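Local atomic coordinates of arylesterase (Sulfolobus solfataricus, PDB entry 5L2P), a protein that hydrolyses aromatic esters such as phenyl acetate and organophosphates such as paraoxon, with a broad range of substrates. Residues Y187-L190 and A191-S194; Y217-D220 and E221-Y225. All blocks are in the same frame, centred on the assembly; numbering follows the deposited sequence.

Interaction 1: Y187-L190 and A191-S194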
ATOM      1  N   TYR A 187     -14.234  -1.990  13.849  1.00 47.38           N
ATOM      2  CA  TYR A 187     -13.303  -1.307  14.745  1.00 47.52           C
ATOM      3  C   TYR A 187     -13.311   0.211  14.519  1.00 46.74           C
ATOM      4  O   TYR A 187     -13.629   0.681  13.419  1.00 46.92           O
ATOM      5  CB  TYR A 187     -11.855  -1.840  14.488  1.00 48.01           C
ATOM      6  CG  TYR A 187     -10.840  -1.359  15.504  1.00 48.60           C
ATOM      7  CD1 TYR A 187     -10.979  -1.689  16.851  1.00 49.10           C
ATOM      8  CD2 TYR A 187      -9.757  -0.560  15.135  1.00 50.26           C
ATOM      9  CE1 TYR A 187     -10.096  -1.221  17.805  1.00 50.84           C
ATOM     10  CE2 TYR A 187      -8.812  -0.139  16.085  1.00 50.40           C
ATOM     11  CZ  TYR A 187      -8.997  -0.472  17.426  1.00 52.05           C
ATOM     12  OH  TYR A 187      -8.136  -0.061  18.443  1.00 53.16           O
ATOM     13  N   LEU A 188     -12.948   0.970  15.544  1.00 46.38           N
ATOM     14  CA  LEU A 188     -12.699   2.399  15.392  1.00 46.51           C
ATOM     15  C   LEU A 188     -11.298   2.603  14.839  1.00 47.79           C
ATOM     16  O   LEU A 188     -10.344   2.880  15.559  1.00 49.30           O
ATOM     17  CB  LEU A 188     -12.846   3.143  16.727  1.00 48.47           C
ATOM     18  CG  LEU A 188     -12.937   4.666  16.604  1.00 50.69           C
ATOM     19  CD1 LEU A 188     -14.330   5.101  16.105  1.00 49.27           C
ATOM     20  CD2 LEU A 188     -12.629   5.280  17.954  1.00 53.22           C
ATOM     21  N   ASP A 189     -11.171   2.449  13.542  1.00 49.32           N
ATOM     22  CA  ASP A 189      -9.890   2.573  12.867  1.00 49.23           C
ATOM     23  C   ASP A 189      -9.526   4.003  12.562  1.00 49.61           C
ATOM     24  O   ASP A 189     -10.145   4.624  11.738  1.00 54.54           O
ATOM     25  CB  ASP A 189      -9.950   1.783  11.560  1.00 49.55           C
ATOM     26  CG  ASP A 189      -8.731   1.942  10.713  1.00 52.55           C
ATOM     27  OD1 ASP A 189      -7.613   2.142  11.229  1.00 61.09           O
ATOM     28  OD2 ASP A 189      -8.903   1.830   9.494  1.00 58.03           O
ATOM     29  N   LEU A 190      -8.489   4.523  13.212  1.00 50.41           N
ATOM     30  CA  LEU A 190      -7.971   5.857  12.916  1.00 49.42           C
ATOM     31  C   LEU A 190      -6.640   5.859  12.152  1.00 46.57           C
ATOM     32  O   LEU A 190      -6.224   6.893  11.621  1.00 44.94           O
ATOM     33  CB  LEU A 190      -7.799   6.622  14.206  1.00 51.17           C
ATOM     34  CG  LEU A 190      -9.067   6.728  15.073  1.00 55.47           C
ATOM     35  CD1 LEU A 190      -8.779   7.488  16.345  1.00 58.53           C
ATOM     36  CD2 LEU A 190     -10.265   7.362  14.354  1.00 56.35           C
ATOM     37  N   ALA A 191      -5.995   4.703  12.064  1.00 47.69           N
ATOM     38  CA  ALA A 191      -4.599   4.651  11.641  1.00 47.86           C
ATOM     39  C   ALA A 191      -4.373   4.138  10.222  1.00 45.78           C
ATOM     40  O   ALA A 191      -3.350   4.452   9.630  1.00 47.02           O
ATOM     41  CB  ALA A 191      -3.802   3.846  12.640  1.00 48.99           C
ATOM     42  N   SER A 192      -5.316   3.395   9.658  1.00 44.14           N
ATOM     43  CA  SER A 192      -5.092   2.759   8.365  1.00 43.74           C
ATOM     44  C   SER A 192      -5.047   3.728   7.190  1.00 43.72           C
ATOM     45  O   SER A 192      -5.516   4.837   7.262  1.00 42.14           O
ATOM     46  CB  SER A 192      -6.155   1.701   8.075  1.00 44.58           C
ATOM     47  OG  SER A 192      -7.336   2.280   7.536  1.00 44.77           O
ATOM     48  N   LYS A 193      -4.431   3.282   6.109  1.00 45.49           N
ATOM     49  CA  LYS A 193      -4.323   4.076   4.911  1.00 45.93           C
ATOM     50  C   LYS A 193      -5.698   4.293   4.248  1.00 48.52           C
ATOM     51  O   LYS A 193      -6.018   5.413   3.790  1.00 47.91           O
ATOM     52  CB  LYS A 193      -3.407   3.410   3.894  1.00 44.67           C
ATOM     53  CG  LYS A 193      -1.963   3.498   4.287  1.00 47.01           C
ATOM     54  CD  LYS A 193      -1.372   4.868   4.029  1.00 47.75           C
ATOM     55  CE  LYS A 193      -0.054   5.060   4.719  1.00 48.91           C
ATOM     56  NZ  LYS A 193       0.431   6.421   4.362  1.00 53.11           N
ATOM     57  N   SER A 194      -6.477   3.215   4.160  1.00 44.94           N
ATOM     58  CA  SER A 194      -7.788   3.294   3.528  1.00 44.92           C
ATOM     59  C   SER A 194      -8.662   4.347   4.240  1.00 44.65           C
ATOM     60  O   SER A 194      -9.286   5.136   3.568  1.00 49.75           O
ATOM     61  CB  SER A 194      -8.478   1.909   3.518  1.00 42.53           C
ATOM     62  OG  SER A 194      -8.843   1.485   4.791  1.00 40.69           O
TER

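Interaction 2: Y217-D220 and E221-Y225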
ATOM      1  N   TYR A 217     -25.126   5.767  17.608  1.00 62.17           N
ATOM      2  CA  TYR A 217     -25.345   4.356  17.928  1.00 58.23           C
ATOM      3  C   TYR A 217     -24.875   4.002  19.327  1.00 58.40           C
ATOM      4  O   TYR A 217     -25.614   3.341  20.062  1.00 56.78           O
ATOM      5  CB  TYR A 217     -24.658   3.494  16.878  1.00 57.14           C
ATOM      6  CG  TYR A 217     -24.816   2.008  17.037  1.00 58.32           C
ATOM      7  CD1 TYR A 217     -26.072   1.447  17.201  1.00 57.93           C
ATOM      8  CD2 TYR A 217     -23.686   1.150  16.985  1.00 56.33           C
ATOM      9  CE1 TYR A 217     -26.213   0.077  17.335  1.00 60.07           C
ATOM     10  CE2 TYR A 217     -23.825  -0.202  17.120  1.00 55.60           C
ATOM     11  CZ  TYR A 217     -25.083  -0.738  17.296  1.00 57.29           C
ATOM     12  OH  TYR A 217     -25.236  -2.105  17.426  1.00 60.42           O
ATOM     13  N   ILE A 218     -23.678   4.459  19.713  1.00 59.26           N
ATOM     14  CA  ILE A 218     -23.123   4.117  21.038  1.00 63.78           C
ATOM     15  C   ILE A 218     -23.672   4.995  22.159  1.00 64.99           C
ATOM     16  O   ILE A 218     -24.131   6.112  21.915  1.00 71.79           O
ATOM     17  CB  ILE A 218     -21.570   4.121  21.085  1.00 65.15           C
ATOM     18  CG1 ILE A 218     -21.012   5.531  20.876  1.00 66.96           C
ATOM     19  CG2 ILE A 218     -21.022   3.104  20.086  1.00 64.27           C
ATOM     20  CD1 ILE A 218     -19.520   5.586  21.106  1.00 72.30           C
ATOM     21  N   ARG A 219     -23.638   4.467  23.381  1.00 63.43           N
ATOM     22  CA  ARG A 219     -24.153   5.175  24.558  1.00 63.82           C
ATOM     23  C   ARG A 219     -23.123   6.161  25.085  1.00 65.00           C
ATOM     24  O   ARG A 219     -23.438   7.286  25.424  1.00 64.43           O
ATOM     25  CB  ARG A 219     -24.524   4.181  25.652  1.00 62.86           C
ATOM     26  CG  ARG A 219     -25.652   3.240  25.241  1.00 62.80           C
ATOM     27  CD  ARG A 219     -25.793   2.065  26.177  1.00 63.50           C
ATOM     28  NE  ARG A 219     -24.673   1.140  26.023  1.00 62.88           N
ATOM     29  CZ  ARG A 219     -24.587  -0.027  26.630  1.00 61.77           C
ATOM     30  NH1 ARG A 219     -25.549  -0.416  27.434  1.00 64.18           N
ATOM     31  NH2 ARG A 219     -23.546  -0.805  26.418  1.00 61.44           N
ATOM     32  N   ASP A 220     -21.889   5.694  25.206  1.00 68.59           N
ATOM     33  CA  ASP A 220     -20.770   6.516  25.636  1.00 70.78           C
ATOM     34  C   ASP A 220     -19.459   5.898  25.148  1.00 70.87           C
ATOM     35  O   ASP A 220     -19.468   4.839  24.489  1.00 68.18           O
ATOM     36  CB  ASP A 220     -20.765   6.668  27.163  1.00 74.64           C
ATOM     37  CG  ASP A 220     -20.701   5.338  27.895  1.00 77.19           C
ATOM     38  OD1 ASP A 220     -19.757   4.560  27.672  1.00 77.10           O
ATOM     39  OD2 ASP A 220     -21.606   5.084  28.716  1.00 85.56           O
ATOM     40  N   GLU A 221     -18.340   6.540  25.498  1.00 72.77           N
ATOM     41  CA  GLU A 221     -17.029   6.143  25.006  1.00 72.50           C
ATOM     42  C   GLU A 221     -16.569   4.733  25.452  1.00 74.84           C
ATOM     43  O   GLU A 221     -15.715   4.130  24.800  1.00 77.28           O
ATOM     44  CB  GLU A 221     -15.976   7.190  25.364  1.00 75.36           C
ATOM     45  CG  GLU A 221     -15.576   7.279  26.840  1.00 79.40           C
ATOM     46  CD  GLU A 221     -16.506   8.135  27.702  1.00 83.68           C
ATOM     47  OE1 GLU A 221     -17.744   8.249  27.377  1.00 86.01           O
ATOM     48  OE2 GLU A 221     -15.990   8.682  28.712  1.00 80.58           O
ATOM     49  N   LYS A 222     -17.131   4.205  26.540  1.00 73.85           N
ATOM     50  CA  LYS A 222     -16.774   2.865  27.027  1.00 69.93           C
ATOM     51  C   LYS A 222     -17.182   1.761  26.061  1.00 66.02           C
ATOM     52  O   LYS A 222     -16.593   0.678  26.083  1.00 62.66           O
ATOM     53  CB  LYS A 222     -17.402   2.560  28.395  1.00 72.25           C
ATOM     54  CG  LYS A 222     -17.154   3.615  29.462  1.00 78.20           C
ATOM     55  CD  LYS A 222     -17.514   3.118  30.862  1.00 81.69           C
ATOM     56  CE  LYS A 222     -17.826   4.301  31.778  1.00 85.87           C
ATOM     57  NZ  LYS A 222     -17.967   3.955  33.226  1.00 88.61           N
ATOM     58  N   ASP A 223     -18.227   2.023  25.259  1.00 62.33           N
ATOM     59  CA  ASP A 223     -18.700   1.078  24.226  1.00 60.45           C
ATOM     60  C   ASP A 223     -17.714   0.903  23.082  1.00 56.89           C
ATOM     61  O   ASP A 223     -17.775  -0.108  22.391  1.00 55.61           O
ATOM     62  CB  ASP A 223     -20.045   1.536  23.621  1.00 61.00           C
ATOM     63  CG  ASP A 223     -21.181   1.413  24.571  1.00 62.80           C
ATOM     64  OD1 ASP A 223     -21.086   0.557  25.494  1.00 64.40           O
ATOM     65  OD2 ASP A 223     -22.169   2.177  24.396  1.00 62.42           O
ATOM     66  N   LEU A 224     -16.844   1.889  22.867  1.00 56.68           N
ATOM     67  CA  LEU A 224     -15.836   1.804  21.804  1.00 55.79           C
ATOM     68  C   LEU A 224     -14.961   0.544  21.880  1.00 53.50           C
ATOM     69  O   LEU A 224     -14.597   0.010  20.854  1.00 52.77           O
ATOM     70  CB  LEU A 224     -14.947   3.046  21.796  1.00 56.46           C
ATOM     71  CG  LEU A 224     -15.581   4.386  21.488  1.00 56.67           C
ATOM     72  CD1 LEU A 224     -14.517   5.447  21.739  1.00 58.21           C
ATOM     73  CD2 LEU A 224     -16.107   4.418  20.053  1.00 56.90           C
ATOM     74  N   TYR A 225     -14.673   0.053  23.073  1.00 54.85           N
ATOM     75  CA  TYR A 225     -13.853  -1.163  23.211  1.00 57.21           C
ATOM     76  C   TYR A 225     -14.668  -2.392  23.546  1.00 58.62           C
ATOM     77  O   TYR A 225     -14.123  -3.453  23.876  1.00 62.56           O
ATOM     78  CB  TYR A 225     -12.723  -0.982  24.241  1.00 59.58           C
ATOM     79  CG  TYR A 225     -13.150  -0.594  25.654  1.00 59.08           C
ATOM     80  CD1 TYR A 225     -13.585  -1.545  26.575  1.00 58.28           C
ATOM     81  CD2 TYR A 225     -13.052   0.724  26.075  1.00 59.91           C
ATOM     82  CE1 TYR A 225     -13.936  -1.176  27.854  1.00 58.77           C
ATOM     83  CE2 TYR A 225     -13.408   1.090  27.346  1.00 60.19           C
ATOM     84  CZ  TYR A 225     -13.847   0.157  28.228  1.00 59.94           C
ATOM     85  OH  TYR A 225     -14.193   0.650  29.493  1.00 62.96           O
TER

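Interaction 1: Y187-L190 and A191-S194
Between Asp-189 and Ser-192 the backbone turns out of an irregular loop into helix 193-197, bringing the amides of Ala-191 and Ser-192 round to face the carboxylate of Asp-189. This is an Asx turn running straight into a helix N-cap, in the connection between strands 178-182 and 242-248 of the alpha/beta hydrolase fold. At chi1 175° Asp-189 swings CG away from its own N, which sends the carboxylate on toward the amides of the next residues. OD1 takes two amides: Ala-191 N, 3.1 Å from Asp-189 OD1, comes from above the carboxylate plane, whereas Ser-192 N, likewise 3.1 Å from Asp-189 OD1, arrives on the syn side and only 19° out of that plane. The other oxygen, OD2, offers its syn lone pair to the hydroxyl of Ser-192. Held at three points, the carboxylate has little freedom to rotate, and the amide donors probably stabilise its negative charge in this buried setting. Shortening this side chain to an alanine removes the acceptor of both amides and of the serine hydroxyl, which would probably leave these buried donors without partners and the turn less firmly fixed. Aspartate suits the place because its short arm reaches two successive N-H groups; serine suits the next corner because one hydroxyl can give and accept. Beyond the turn, Ser-194 bonds to Pro-252 O and Asp-255, next to the inferred catalytic Asp-251, whose side chain is about 9 Å from that of Asp-189. In the crystal assembly, Leu-190 packs on Tyr-187 of the second subunit. The hydroxyl of Ser-192 links the turn to the helix: OG donates to Asp-189 OD2, 2.5 Å away, and accepts from Met-195 N.

Interaction 2: Y217-D220 and E221-Y225
Arg-219 and Asp-223 are joined by a side-on salt bridge across a beta turn, in the loop that follows helix 212-217 of this alpha/beta hydrolase. Followed outward, the arginine runs past one carboxylate and turns its NE/NH2 edge to it. Arg-219 CB lies 3.3 Å from Asp-223 OD2, and CG and CD continue past the same oxygen. A bend at chi3 (-71°) then folds the chain back, so that Arg-219 NE points at Asp-223 OD2, 3.2 Å away, in an almost straight bond (170°) that uses the syn lone pair. At the tip, Arg-219 NH2 reaches Asp-223 OD1 at 3.0 Å, somewhat tilted from the guanidinium plane. The guanidinium and carboxylate planes are inclined by only 18°, which lets two nitrogens grip two oxygens at once. The backbone adds to the hold: Arg-219 N donates to Asp-223 OD2 at 2.9 Å, nearly along the C-O axis. Asp-223 is buried, and these three donors probably help to keep it ionised; a long arginine suits the exposed side, since it can bring its charge back over the loop. The turn itself is closed by the bond from Asp-223 N to Asp-220 O. Asp-220 braces its start as an Asx turn, Asp-220 OD1 using its anti lone pair for Lys-222 N at 2.9 Å. Its carboxylate also lies near that of Glu-221, a like-charge neighbour whose repulsion solvent probably softens. Lys-121 bonds to Ile-218 O, and Phe-122 packs against both members of the salt bridge. Branched Ile-218 suits the inner side of the loop, its CB resting against Asp-223 and its longer arm reaching on to Leu-224, where Ile-218 CD1 meets Leu-224 CD2 at 3.8 Å.

Both contacts shape the long connection between strands 178-182 and 242-248, interaction 1 near its start and interaction 2 just after helix 212-217; their centres are about 17 Å apart. Each rests on an aspartate that accepts backbone amides, yet the settings differ. Interaction 1 is buried, is built from neutral donors and lies near the inferred catalytic Asp-251 and His-281. Interaction 2 is only partly buried, lies away from the annotated sites and relies on a salt bridge with exposed charged neighbours. Leucine side chains bring them together, Leu-188 CD2 lying 4.2 Å from Leu-224 CD2. In the crystal assembly both also touch the second subunit.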